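Local coordinates for protein C-type lectin domain family 4, member a4 (PDB 3VYK) that binds N-glycans carrying bisecting N-acetylglucosamine through a calcium-bearing C-type lectin domain, as an inhibitory receptor of mouse dendritic cells, at residues 58-62 with 121-125; 98-102 with 113-117. One frame throughout, in Å; residues are numbered along the deposited sequence.

Contact 1. Residues 58-62 with 121-125; sequences SAGYF and HNSVC. With NAG (2-acetamido-2-deoxy-beta-D-glucopyranose), chain B.
Tyr61 and Phe62 run beside Asn122 and Ser123 as a short parallel beta pairing, buried inside the C-type lectin domain where strand 61-67 meets the C-terminal strand 121-128. The register is that of a parallel bridge: Phe62 bonds to the two residues flanking Ser123. Phe62 N donates to Asn122 O over 2.9 Å with an N-H...O angle of 165°, while Val124 N reaches Phe62 O in a weak bond of 3.3 Å. Asn122 O also receives a CA-H contact from Tyr61 (CA to O 3.3 Å), so one carbonyl gathers two donors of unequal strength.

Side chains divide between the two faces of the sheet. On one face the Tyr61 ring meets Asn122 obliquely, CD1 lying 3.6 Å from Asn122 CB, with Ser123 O in the ring plane at its edge. Val124 CG2 packs on Tyr61 CB, 4.1 Å away, and the phenol OH continues past the pairing to hydrogen-bond with Asn56 N and Asn19 ND2. On the other face Phe62 CB rests against Ser123 CB. At the start of strand 121-128, His121 has CG beside its own backbone N (chi1 -74°), which turns the imidazole edge toward the Phe62 face. This is a T-shaped pair with ring centroids 5.5 Å apart and planes at 78°.

His121 NE2 hydrogen-bonds O4 of the chain B N-acetylglucosamine at 2.7 Å, with O4 in the ring plane, and ND1 has a weak bond to Asp119 O. Cys125 ties the strand to Cys32 by a disulfide. The chemistry is thus mainly apolar and backbone-borne, with polar ends that look outward from it, Tyr61 OH to Asn56 and Asn19 and His121 to the sugar; the buried Phe62 ring receives the edge of the histidine that meets the glycan, consistent with a second-shell role in orienting it.

Contact 2. Residues 98-102 with 113-117; sequences ERCVI and NDIPC. With CA (calcium ion), chain C; MAN (alpha-D-mannopyranose), chain D; NAG (2-acetamido-2-deoxy-beta-D-glucopyranose), chain B; NAG (2-acetamido-2-deoxy-beta-D-glucopyranose), chain E.
Cys100 and Ile102 form antiparallel hydrogen-bonded pairs with Ile115 and Asn113 in a beta hairpin, the strand axes coming within 4.5 Å at 132°, and Arg99 joins Cys100 opposite Ile115 in a classic beta bulge. A water accepts from both Arg99 N and Cys117 N, and the Cys100-Cys117 disulfide (SG to SG 2.0 Å) closes this end.

Glu98 and Asp114 meet at the calcium-dependent sugar site of the C-type lectin fold. Glu98 OE1 binds the calcium ion at 2.4 Å; with Asp114 CG between its N and carbonyl carbon (chi1 62°), OD1 and the backbone O point at the same ion. Asn113 (with Asp114, of the WND motif), Glu92 and Asn94 (EPN motif) and the mannose O3 and O4 complete the shell. Glu98 OE2 accepts from O6 of the chain E N-acetylglucosamine at 2.7 Å, and Asp114 OD2 makes a salt bridge with Arg71. On the face that Asn113 shares, Ile102 CG2 touches Ile115 CD1 at 3.5 Å, and Ile115 CG2 meets the chain B sugar.

Val101 packs on Ile63 of strand 61-67, Ile102 and Ile115 on Phe62 and on His121 of strand 121-128, and the disulfide on Trp25 of helix 25-34.

In the fold
The two pairings share one sheet, strands 61-67 and 100-106 being neighbours in it, and in sequence contact 2 is nested inside the loop closed by contact 1. Both are largely buried, but their surroundings differ. Contact 1 is parallel, its centre lies about 7 Å from the centre of the chain, and it combines backbone bonds with aromatic packing; contact 2, its centre about 10 Å from the centre of the chain, is an antiparallel hairpin with carboxylates gathered at the calcium ion and a bulged, disulfide-linked end partly exposed. His121 CE1 lies 3.4 Å from Ile115 CD1, and both contacts reach the chain B N-acetylglucosamine, one by a hydrogen bond, the other mainly by the Ile115 side chain lying against it.

Contact 1. Residues 58-62 with 121-125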
ATOM      1  N   SER A  58       9.762  11.010  -3.273  1.00 21.79           N
ATOM      2  CA  SER A  58      11.045  10.498  -2.790  0.50 21.19           C
ATOM      3  C   SER A  58      10.895   9.259  -1.905  1.00 20.60           C
ATOM      4  O   SER A  58      11.888   8.622  -1.565  1.00 21.51           O
ATOM      5  CB  SER A  58      11.833  11.585  -2.049  1.00 23.49           C
ATOM      6  OG  SER A  58      11.211  11.921  -0.821  1.00 27.40           O
ATOM      7  N   ALA A  59       9.658   8.904  -1.555  0.50 17.08           N
ATOM      8  CA  ALA A  59       9.410   7.839  -0.582  0.50 15.55           C
ATOM      9  C   ALA A  59       8.669   6.640  -1.165  0.50 14.40           C
ATOM     10  O   ALA A  59       7.966   6.750  -2.168  0.50 13.22           O
ATOM     11  CB  ALA A  59       8.655   8.383   0.624  1.00 16.65           C
ATOM     12  N   GLY A  60       8.831   5.494  -0.510  1.00 14.54           N
ATOM     13  CA  GLY A  60       8.078   4.277  -0.844  1.00 14.43           C
ATOM     14  C   GLY A  60       7.095   3.935   0.254  1.00 14.68           C
ATOM     15  O   GLY A  60       7.369   4.141   1.441  1.00 15.27           O
ATOM     16  N   TYR A  61       5.943   3.388  -0.133  1.00 13.98           N
ATOM     17  CA  TYR A  61       4.856   3.185   0.816  1.00 13.47           C
ATOM     18  C   TYR A  61       4.317   1.767   0.755  1.00 13.09           C
ATOM     19  O   TYR A  61       3.806   1.335  -0.285  1.00 13.38           O
ATOM     20  CB  TYR A  61       3.714   4.179   0.533  1.00 13.96           C
ATOM     21  CG  TYR A  61       4.135   5.632   0.634  1.00 14.68           C
ATOM     22  CD1 TYR A  61       3.874   6.357   1.786  1.00 14.85           C
ATOM     23  CD2 TYR A  61       4.785   6.275  -0.429  1.00 15.15           C
ATOM     24  CE1 TYR A  61       4.262   7.693   1.894  1.00 15.54           C
ATOM     25  CE2 TYR A  61       5.179   7.607  -0.332  1.00 15.60           C
ATOM     26  CZ  TYR A  61       4.904   8.304   0.836  1.00 15.85           C
ATOM     27  OH  TYR A  61       5.275   9.631   0.965  1.00 17.90           O
ATOM     28  N   PHE A  62       4.409   1.042   1.868  1.00 13.04           N
ATOM     29  CA  PHE A  62       3.828  -0.293   1.953  1.00 13.12           C
ATOM     30  C   PHE A  62       2.321  -0.235   1.768  1.00 12.92           C
ATOM     31  O   PHE A  62       1.646   0.677   2.291  1.00 13.70           O
ATOM     32  CB  PHE A  62       4.123  -0.947   3.308  1.00 13.15           C
ATOM     33  CG  PHE A  62       5.464  -1.616   3.388  1.00 13.63           C
ATOM     34  CD1 PHE A  62       5.814  -2.624   2.487  1.00 13.70           C
ATOM     35  CD2 PHE A  62       6.354  -1.273   4.394  1.00 13.83           C
ATOM     36  CE1 PHE A  62       7.051  -3.257   2.555  1.00 14.08           C
ATOM     37  CE2 PHE A  62       7.587  -1.909   4.474  1.00 13.79           C
ATOM     38  CZ  PHE A  62       7.936  -2.897   3.562  1.00 14.13           C
ATOM     39  N   HIS A 121      10.056   1.132   5.256  1.00 17.75           N
ATOM     40  CA  HIS A 121       9.459   2.145   4.393  1.00 17.42           C
ATOM     41  C   HIS A 121       8.353   2.870   5.081  1.00 16.18           C
ATOM     42  O   HIS A 121       7.926   2.506   6.181  1.00 16.98           O
ATOM     43  CB  HIS A 121       8.935   1.499   3.106  1.00 17.72           C
ATOM     44  CG  HIS A 121      10.028   1.110   2.157  1.00 17.86           C
ATOM     45  ND1 HIS A 121      10.716  -0.046   2.276  1.00 18.31           N
ATOM     46  CD2 HIS A 121      10.580   1.790   1.083  1.00 19.00           C
ATOM     47  CE1 HIS A 121      11.651  -0.100   1.315  1.00 18.27           C
ATOM     48  NE2 HIS A 121      11.567   1.016   0.588  1.00 19.08           N
ATOM     49  N   ASN A 122       7.868   3.913   4.418  1.00 16.62           N
ATOM     50  CA  ASN A 122       6.629   4.556   4.824  1.00 16.79           C
ATOM     51  C   ASN A 122       5.450   3.657   4.451  1.00 16.15           C
ATOM     52  O   ASN A 122       5.651   2.556   3.948  1.00 15.54           O
ATOM     53  CB  ASN A 122       6.567   5.935   4.189  1.00 18.06           C
ATOM     54  CG  ASN A 122       7.716   6.809   4.655  1.00 19.14           C
ATOM     55  OD1 ASN A 122       7.750   7.232   5.814  1.00 21.41           O
ATOM     56  ND2 ASN A 122       8.697   7.005   3.793  1.00 20.67           N
ATOM     57  N   SER A 123       4.229   4.089   4.732  1.00 15.42           N
ATOM     58  CA  SER A 123       3.076   3.222   4.489  1.00 15.44           C
ATOM     59  C   SER A 123       1.812   4.056   4.408  1.00 14.83           C
ATOM     60  O   SER A 123       1.831   5.254   4.710  1.00 14.75           O
ATOM     61  CB  SER A 123       2.961   2.141   5.578  1.00 16.67           C
ATOM     62  OG  SER A 123       2.866   2.703   6.874  1.00 18.29           O
ATOM     63  N   VAL A 124       0.730   3.418   3.964  1.00 14.54           N
ATOM     64  CA  VAL A 124      -0.597   4.043   3.931  1.00 14.85           C
ATOM     65  C   VAL A 124      -1.593   3.163   4.684  1.00 14.52           C
ATOM     66  O   VAL A 124      -1.713   1.970   4.390  1.00 14.74           O
ATOM     67  CB  VAL A 124      -1.091   4.251   2.481  1.00 14.58           C
ATOM     68  CG1 VAL A 124      -2.463   4.926   2.478  1.00 15.61           C
ATOM     69  CG2 VAL A 124      -0.101   5.094   1.685  1.00 15.50           C
ATOM     70  N   CYS A 125      -2.285   3.745   5.666  1.00 14.89           N
ATOM     71  CA  CYS A 125      -3.321   3.047   6.424  0.50 14.83           C
ATOM     72  C   CYS A 125      -4.683   3.448   5.915  1.00 15.84           C
ATOM     73  O   CYS A 125      -4.862   4.536   5.365  1.00 16.26           O
ATOM     74  CB  CYS A 125      -3.269   3.380   7.917  0.50 14.60           C
ATOM     75  SG  CYS A 125      -1.694   3.071   8.738  0.50 14.36           S
TER
HETATM   76  C1  NAG B   3      13.947  -1.168  -4.696  1.00 15.21           C
HETATM   77  C2  NAG B   3      13.255   0.178  -4.956  1.00 16.32           C
HETATM   78  C3  NAG B   3      13.427   1.136  -3.778  1.00 17.46           C
HETATM   79  C4  NAG B   3      13.082   0.441  -2.460  1.00 17.41           C
HETATM   80  C5  NAG B   3      13.794  -0.911  -2.334  1.00 16.36           C
HETATM   81  C6  NAG B   3      13.326  -1.711  -1.126  1.00 16.13           C
HETATM   82  C7  NAG B   3      13.096   0.612  -7.364  1.00 17.19           C
HETATM   83  C8  NAG B   3      13.798   1.120  -8.584  1.00 17.73           C
HETATM   84  N2  NAG B   3      13.773   0.680  -6.218  1.00 17.08           N
HETATM   85  O3  NAG B   3      12.563   2.243  -3.958  1.00 19.66           O
HETATM   86  O4  NAG B   3      13.426   1.262  -1.371  1.00 18.12           O
HETATM   87  O5  NAG B   3      13.499  -1.709  -3.465  1.00 15.34           O
HETATM   88  O6  NAG B   3      14.034  -1.371   0.048  1.00 17.15           O
HETATM   89  O7  NAG B   3      11.951   0.146  -7.442  1.00 17.24           O

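Contact 2. Residues 98-102 with 113-117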
ATOM      1  N   GLU A  98      10.880 -11.240  -2.528  1.00 13.86           N
ATOM      2  CA  GLU A  98      10.270  -9.928  -2.306  1.00 13.55           C
ATOM      3  C   GLU A  98       8.769 -10.181  -2.189  1.00 13.36           C
ATOM      4  O   GLU A  98       8.051 -10.252  -3.203  1.00 13.39           O
ATOM      5  CB  GLU A  98      10.591  -8.971  -3.465  1.00 13.06           C
ATOM      6  CG  GLU A  98      12.071  -8.591  -3.571  1.00 13.51           C
ATOM      7  CD  GLU A  98      12.326  -7.451  -4.556  1.00 13.54           C
ATOM      8  OE1 GLU A  98      11.882  -7.509  -5.729  1.00 13.60           O
ATOM      9  OE2 GLU A  98      12.991  -6.478  -4.142  1.00 14.03           O
ATOM     10  N   ARG A  99       8.297 -10.366  -0.960  1.00 13.65           N
ATOM     11  CA  ARG A  99       6.937 -10.864  -0.773  1.00 13.98           C
ATOM     12  C   ARG A  99       5.930  -9.787  -0.390  1.00 13.61           C
ATOM     13  O   ARG A  99       4.737 -10.071  -0.295  1.00 13.75           O
ATOM     14  CB  ARG A  99       6.926 -12.003   0.255  1.00 15.45           C
ATOM     15  CG  ARG A  99       7.733 -13.232  -0.168  1.00 17.03           C
ATOM     16  CD  ARG A  99       7.636 -14.358   0.869  1.00 17.62           C
ATOM     17  NE  ARG A  99       7.797 -13.828   2.222  1.00 18.23           N
ATOM     18  CZ  ARG A  99       8.967 -13.565   2.797  1.00 19.11           C
ATOM     19  NH1 ARG A  99      10.109 -13.816   2.158  1.00 19.06           N
ATOM     20  NH2 ARG A  99       8.989 -13.052   4.013  1.00 20.18           N
ATOM     21  N   CYS A 100       6.426  -8.569  -0.161  1.00 13.02           N
ATOM     22  CA  CYS A 100       5.615  -7.406   0.186  1.00 13.01           C
ATOM     23  C   CYS A 100       5.671  -6.414  -0.967  1.00 12.57           C
ATOM     24  O   CYS A 100       6.442  -6.595  -1.911  1.00 12.51           O
ATOM     25  CB  CYS A 100       6.113  -6.775   1.484  1.00 13.53           C
ATOM     26  SG  CYS A 100       5.689  -7.751   2.950  1.00 14.79           S
ATOM     27  N   VAL A 101       4.816  -5.399  -0.909  1.00 12.19           N
ATOM     28  CA  VAL A 101       4.631  -4.481  -2.037  1.00 12.15           C
ATOM     29  C   VAL A 101       4.614  -3.037  -1.562  1.00 11.76           C
ATOM     30  O   VAL A 101       3.933  -2.699  -0.573  1.00 12.32           O
ATOM     31  CB  VAL A 101       3.308  -4.789  -2.778  1.00 11.71           C
ATOM     32  CG1 VAL A 101       3.103  -3.851  -3.975  1.00 12.40           C
ATOM     33  CG2 VAL A 101       3.250  -6.235  -3.246  1.00 12.43           C
ATOM     34  N   ILE A 102       5.363  -2.191  -2.277  1.00 11.61           N
ATOM     35  CA  ILE A 102       5.275  -0.753  -2.085  1.00 12.02           C
ATOM     36  C   ILE A 102       4.768  -0.043  -3.329  1.00 12.19           C
ATOM     37  O   ILE A 102       4.933  -0.524  -4.452  1.00 11.78           O
ATOM     38  CB  ILE A 102       6.629  -0.094  -1.679  1.00 12.13           C
ATOM     39  CG1 ILE A 102       7.728  -0.343  -2.727  1.00 12.80           C
ATOM     40  CG2 ILE A 102       7.022  -0.524  -0.273  1.00 13.34           C
ATOM     41  CD1 ILE A 102       9.018   0.424  -2.465  1.00 12.89           C
ATOM     42  N   ASN A 113       5.828  -2.140  -6.675  1.00 11.85           N
ATOM     43  CA  ASN A 113       7.051  -2.945  -6.785  1.00 11.36           C
ATOM     44  C   ASN A 113       7.086  -3.923  -5.631  1.00 11.44           C
ATOM     45  O   ASN A 113       6.845  -3.539  -4.493  1.00 11.43           O
ATOM     46  CB  ASN A 113       8.285  -2.036  -6.750  1.00 11.92           C
ATOM     47  CG  ASN A 113       9.593  -2.811  -6.675  1.00 12.01           C
ATOM     48  OD1 ASN A 113       9.746  -3.887  -7.258  1.00 12.61           O
ATOM     49  ND2 ASN A 113      10.563  -2.227  -5.966  1.00 13.19           N
ATOM     50  N   ASP A 114       7.365  -5.190  -5.932  1.00 11.36           N
ATOM     51  CA  ASP A 114       7.649  -6.139  -4.858  1.00 11.64           C
ATOM     52  C   ASP A 114       9.022  -5.860  -4.257  1.00 11.62           C
ATOM     53  O   ASP A 114      10.014  -5.613  -4.987  1.00 12.26           O
ATOM     54  CB  ASP A 114       7.503  -7.609  -5.301  1.00 11.69           C
ATOM     55  CG  ASP A 114       8.462  -8.013  -6.413  1.00 11.73           C
ATOM     56  OD1 ASP A 114       8.884  -7.141  -7.218  1.00 11.89           O
ATOM     57  OD2 ASP A 114       8.749  -9.235  -6.486  1.00 11.96           O
ATOM     58  N   ILE A 115       9.026  -5.872  -2.917  1.00 11.74           N
ATOM     59  CA  ILE A 115      10.238  -5.655  -2.115  1.00 12.38           C
ATOM     60  C   ILE A 115      10.289  -6.604  -0.897  1.00 12.83           C
ATOM     61  O   ILE A 115       9.295  -7.243  -0.544  1.00 12.96           O
ATOM     62  CB  ILE A 115      10.361  -4.187  -1.619  1.00 12.30           C
ATOM     63  CG1 ILE A 115       9.312  -3.836  -0.553  1.00 12.57           C
ATOM     64  CG2 ILE A 115      10.328  -3.209  -2.794  1.00 12.37           C
ATOM     65  CD1 ILE A 115       9.759  -2.687   0.326  1.00 12.81           C
ATOM     66  N   PRO A 116      11.462  -6.690  -0.235  1.00 13.03           N
ATOM     67  CA  PRO A 116      11.505  -7.488   0.977  1.00 13.17           C
ATOM     68  C   PRO A 116      10.681  -6.848   2.087  1.00 13.18           C
ATOM     69  O   PRO A 116      10.743  -5.630   2.300  1.00 13.43           O
ATOM     70  CB  PRO A 116      13.002  -7.496   1.327  1.00 12.96           C
ATOM     71  CG  PRO A 116      13.691  -7.201   0.035  1.00 13.30           C
ATOM     72  CD  PRO A 116      12.795  -6.163  -0.571  1.00 13.33           C
ATOM     73  N   CYS A 117       9.894  -7.672   2.768  1.00 13.64           N
ATOM     74  CA  CYS A 117       9.052  -7.229   3.870  0.75 13.89           C
ATOM     75  C   CYS A 117       9.845  -6.563   4.993  1.00 14.87           C
ATOM     76  O   CYS A 117       9.326  -5.684   5.671  1.00 15.23           O
ATOM     77  CB  CYS A 117       8.224  -8.405   4.409  0.75 13.38           C
ATOM     78  SG  CYS A 117       7.149  -9.144   3.151  0.75 12.84           S
TER
HETATM   79 CA    CA C1007      10.885  -5.951  -7.196  1.00 13.53          CA
HETATM   80  C1  MAN D   2      15.682  -2.679  -6.823  1.00 15.66           C
HETATM   81  C2  MAN D   2      14.504  -3.132  -5.956  1.00 14.62           C
HETATM   82  C3  MAN D   2      13.732  -4.265  -6.646  1.00 14.89           C
HETATM   83  C4  MAN D   2      13.326  -3.828  -8.043  1.00 14.52           C
HETATM   84  C5  MAN D   2      14.576  -3.390  -8.836  1.00 15.34           C
HETATM   85  C6  MAN D   2      14.225  -2.891 -10.240  1.00 16.73           C
HETATM   86  O2  MAN D   2      13.643  -2.021  -5.796  1.00 15.14           O
HETATM   87  O3  MAN D   2      12.511  -4.668  -6.018  1.00 14.28           O
HETATM   88  O4  MAN D   2      12.581  -4.931  -8.555  1.00 14.07           O
HETATM   89  O5  MAN D   2      15.251  -2.353  -8.132  1.00 15.61           O
HETATM   90  O6  MAN D   2      15.432  -2.641 -10.954  1.00 18.68           O
HETATM   91  C1  NAG B   3      13.947  -1.168  -4.696  1.00 15.21           C
HETATM   92  C2  NAG B   3      13.255   0.178  -4.956  1.00 16.32           C
HETATM   93  C3  NAG B   3      13.427   1.136  -3.778  1.00 17.46           C
HETATM   94  C4  NAG B   3      13.082   0.441  -2.460  1.00 17.41           C
HETATM   95  C5  NAG B   3      13.794  -0.911  -2.334  1.00 16.36           C
HETATM   96  C6  NAG B   3      13.326  -1.711  -1.126  1.00 16.13           C
HETATM   97  C7  NAG B   3      13.096   0.612  -7.364  1.00 17.19           C
HETATM   98  C8  NAG B   3      13.798   1.120  -8.584  1.00 17.73           C
HETATM   99  N2  NAG B   3      13.773   0.680  -6.218  1.00 17.08           N
HETATM  100  O3  NAG B   3      12.563   2.243  -3.958  1.00 19.66           O
HETATM  101  O4  NAG B   3      13.426   1.262  -1.371  1.00 18.12           O
HETATM  102  O5  NAG B   3      13.499  -1.709  -3.465  1.00 15.34           O
HETATM  103  O6  NAG B   3      14.034  -1.371   0.048  1.00 17.15           O
HETATM  104  O7  NAG B   3      11.951   0.146  -7.442  1.00 17.24           O
HETATM  105  C1  NAG E   6      18.441  -3.130  -3.733  1.00 18.17           C
HETATM  106  C2  NAG E   6      18.701  -2.086  -2.653  1.00 18.97           C
HETATM  107  C3  NAG E   6      18.463  -2.690  -1.271  1.00 18.34           C
HETATM  108  C4  NAG E   6      17.106  -3.395  -1.185  1.00 17.70           C
HETATM  109  C5  NAG E   6      16.931  -4.326  -2.384  1.00 16.81           C
HETATM  110  C6  NAG E   6      15.544  -4.964  -2.413  1.00 16.35           C
HETATM  111  C7  NAG E   6      20.393  -0.433  -3.315  1.00 21.74           C
HETATM  112  C8  NAG E   6      21.860  -0.106  -3.322  1.00 22.88           C
HETATM  113  N2  NAG E   6      20.073  -1.599  -2.747  1.00 20.77           N
HETATM  114  O3  NAG E   6      18.532  -1.653  -0.320  1.00 19.69           O
HETATM  115  O4  NAG E   6      17.044  -4.129   0.020  1.00 18.43           O
HETATM  116  O5  NAG E   6      17.122  -3.636  -3.611  1.00 17.17           O
HETATM  117  O6  NAG E   6      15.530  -6.036  -3.330  1.00 16.25           O
HETATM  118  O7  NAG E   6      19.586   0.349  -3.822  1.00 23.44           O
HETATM  119  O   HOH W   1       9.874 -10.465   1.676  1.00 16.92           O